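Local coordinates for epidermal growth factor receptor pathway substrate 8-like protein 1 (Mus musculus, PDB 2CY4), which probably serves as an adaptor in signalling downstream of the epidermal growth factor receptor, through a phosphotyrosine-binding domain, at residues R92-L97 and F111-L116. Numbering follows the deposited sequence.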
loop_
_atom_site.group_PDB
_atom_site.type_symbol
_atom_site.label_atom_id
_atom_site.label_comp_id
_atom_site.label_asym_id
_atom_site.label_seq_id
_atom_site.Cartn_x
_atom_site.Cartn_y
_atom_site.Cartn_z
ATOM N N ARG A 92 -8.154 7.075 24.800
ATOM C CA ARG A 92 -7.369 8.062 24.074
ATOM C C ARG A 92 -7.801 7.981 22.619
ATOM O O ARG A 92 -7.906 6.886 22.089
ATOM C CB ARG A 92 -5.883 7.743 24.233
ATOM C CG ARG A 92 -5.451 7.885 25.674
ATOM C CD ARG A 92 -3.967 7.701 25.925
ATOM N NE ARG A 92 -3.587 8.314 27.211
ATOM C CZ ARG A 92 -2.359 8.339 27.743
ATOM N NH1 ARG A 92 -1.321 7.777 27.120
ATOM N NH2 ARG A 92 -2.170 8.946 28.912
ATOM N N SER A 93 -8.111 9.126 22.004
ATOM C CA SER A 93 -8.510 9.163 20.610
ATOM C C SER A 93 -7.424 8.591 19.690
ATOM O O SER A 93 -6.209 8.655 19.953
ATOM C CB SER A 93 -8.827 10.595 20.156
ATOM O OG SER A 93 -10.140 10.931 20.519
ATOM N N LEU A 94 -7.903 8.038 18.588
ATOM C CA LEU A 94 -7.048 7.459 17.590
ATOM C C LEU A 94 -7.099 8.345 16.391
ATOM O O LEU A 94 -8.090 9.023 16.174
ATOM C CB LEU A 94 -7.530 6.036 17.211
ATOM C CG LEU A 94 -7.401 4.935 18.288
ATOM C CD1 LEU A 94 -7.941 3.629 17.647
ATOM C CD2 LEU A 94 -5.878 4.714 18.817
ATOM N N LEU A 95 -5.992 8.422 15.653
ATOM C CA LEU A 95 -6.035 9.211 14.426
ATOM C C LEU A 95 -6.489 8.233 13.286
ATOM O O LEU A 95 -5.844 7.183 13.087
ATOM C CB LEU A 95 -4.645 9.771 14.087
ATOM C CG LEU A 95 -4.615 10.523 12.729
ATOM C CD1 LEU A 95 -5.306 11.848 12.902
ATOM C CD2 LEU A 95 -3.224 10.830 12.266
ATOM N N LEU A 96 -7.577 8.548 12.577
ATOM C CA LEU A 96 -8.063 7.714 11.469
ATOM C C LEU A 96 -7.727 8.471 10.159
ATOM O O LEU A 96 -7.949 9.653 10.034
ATOM C CB LEU A 96 -9.585 7.476 11.592
ATOM C CG LEU A 96 -10.254 7.068 10.260
ATOM C CD1 LEU A 96 -9.894 5.673 9.896
ATOM C CD2 LEU A 96 -11.745 7.021 10.452
ATOM N N LEU A 97 -7.124 7.802 9.217
ATOM C CA LEU A 97 -6.757 8.427 7.944
ATOM C C LEU A 97 -7.299 7.448 6.897
ATOM O O LEU A 97 -7.043 6.224 6.958
ATOM C CB LEU A 97 -5.223 8.462 7.827
ATOM C CG LEU A 97 -4.504 9.785 7.637
ATOM C CD1 LEU A 97 -3.063 9.389 7.172
ATOM C CD2 LEU A 97 -5.226 10.671 6.518
ATOM N N PHE A 111 -5.078 3.381 11.165
ATOM C CA PHE A 111 -5.238 3.887 12.537
ATOM C C PHE A 111 -3.881 4.103 13.196
ATOM O O PHE A 111 -2.998 3.222 13.145
ATOM C CB PHE A 111 -6.025 2.927 13.401
ATOM C CG PHE A 111 -7.508 2.962 13.143
ATOM C CD1 PHE A 111 -8.266 4.017 13.681
ATOM C CD2 PHE A 111 -8.169 1.903 12.504
ATOM C CE1 PHE A 111 -9.687 4.030 13.647
ATOM C CE2 PHE A 111 -9.590 1.886 12.451
ATOM C CZ PHE A 111 -10.353 2.939 13.035
ATOM N N PHE A 112 -3.716 5.278 13.814
ATOM C CA PHE A 112 -2.485 5.595 14.551
ATOM C C PHE A 112 -2.836 6.085 15.993
ATOM O O PHE A 112 -3.934 6.583 16.248
ATOM C CB PHE A 112 -1.713 6.730 13.920
ATOM C CG PHE A 112 -1.426 6.574 12.476
ATOM C CD1 PHE A 112 -2.378 6.999 11.540
ATOM C CD2 PHE A 112 -0.179 6.038 12.037
ATOM C CE1 PHE A 112 -2.087 6.895 10.185
ATOM C CE2 PHE A 112 0.119 5.925 10.678
ATOM C CZ PHE A 112 -0.841 6.359 9.748
ATOM N N GLN A 113 -1.935 5.865 16.964
ATOM C CA GLN A 113 -2.176 6.442 18.297
ATOM C C GLN A 113 -1.451 7.807 18.139
ATOM O O GLN A 113 -0.366 7.852 17.562
ATOM C CB GLN A 113 -1.457 5.620 19.364
ATOM C CG GLN A 113 -2.073 4.221 19.530
ATOM C CD GLN A 113 -1.366 3.438 20.621
ATOM O OE1 GLN A 113 -1.970 3.044 21.623
ATOM N NE2 GLN A 113 -0.089 3.229 20.448
ATOM N N GLY A 114 -2.070 8.895 18.608
ATOM C CA GLY A 114 -1.519 10.264 18.506
ATOM C C GLY A 114 -0.481 10.580 19.604
ATOM O O GLY A 114 0.187 11.609 19.560
ATOM N N LEU A 115 -0.396 9.735 20.604
ATOM C CA LEU A 115 0.589 9.932 21.690
ATOM C C LEU A 115 0.430 11.289 22.434
ATOM O O LEU A 115 -0.683 11.814 22.542
ATOM C CB LEU A 115 1.986 9.748 21.073
ATOM C CG LEU A 115 2.525 8.296 20.897
ATOM C CD1 LEU A 115 1.494 7.195 21.020
ATOM C CD2 LEU A 115 3.386 8.128 19.740
ATOM N N LEU A 116 1.513 11.890 22.867
ATOM C CA LEU A 116 1.437 13.110 23.686
ATOM C C LEU A 116 0.733 14.302 23.028
ATOM O O LEU A 116 -0.224 14.848 23.572
ATOM C CB LEU A 116 2.834 13.463 24.159
ATOM C CG LEU A 116 2.934 14.705 25.060
ATOM C CD1 LEU A 116 2.085 14.519 26.313
ATOM C CD2 LEU A 116 4.386 14.933 25.395
#
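Leu95 and Phe112 form an antiparallel hydrogen-bonded pair, joined by Leu95 N to Phe112 O at 2.8 Å and by Phe112 N to Leu95 O at 2.9 Å, both nearly straight (160° and 162° at the hydrogen). Leu95 O also receives the CA-H of Phe111, 3.4 Å from Phe111 CA, so this carbonyl is met twice by the opposite strand. These strands, 94-99 and 108-113, make a beta hairpin in the antiparallel sheet of a phosphotyrosine-binding domain, a member of the PH superfold; strands 79-85 and 9-20 continue the sheet on either side.

Apolar packing divides between the two faces. Leu94, Leu96 and Phe111 lie on the one toward helix 30-42, where branched leucines offer methyls to a broad apolar ring, suiting a buried face. Phe111 has CG anti to its carbonyl carbon (chi1 -77°), which swings the ring across to strand 94-99: Leu96 CD1 sits over one face, 4.3 Å from the ring centroid, in a CH-pi contact, while Leu94 CD1 reaches Phe111 CD1 at 4.0 Å. Replacing this ring by the methyl of an alanine is likely to leave Leu94 and Leu96 without their shared aromatic neighbour and open a gap beside Ala33 and Ser34. On the reverse face, Phe112 spans two leucines, its CD1 meeting Leu95 CD2 and its CE1 Leu97 CD1, and its ring also meets His15.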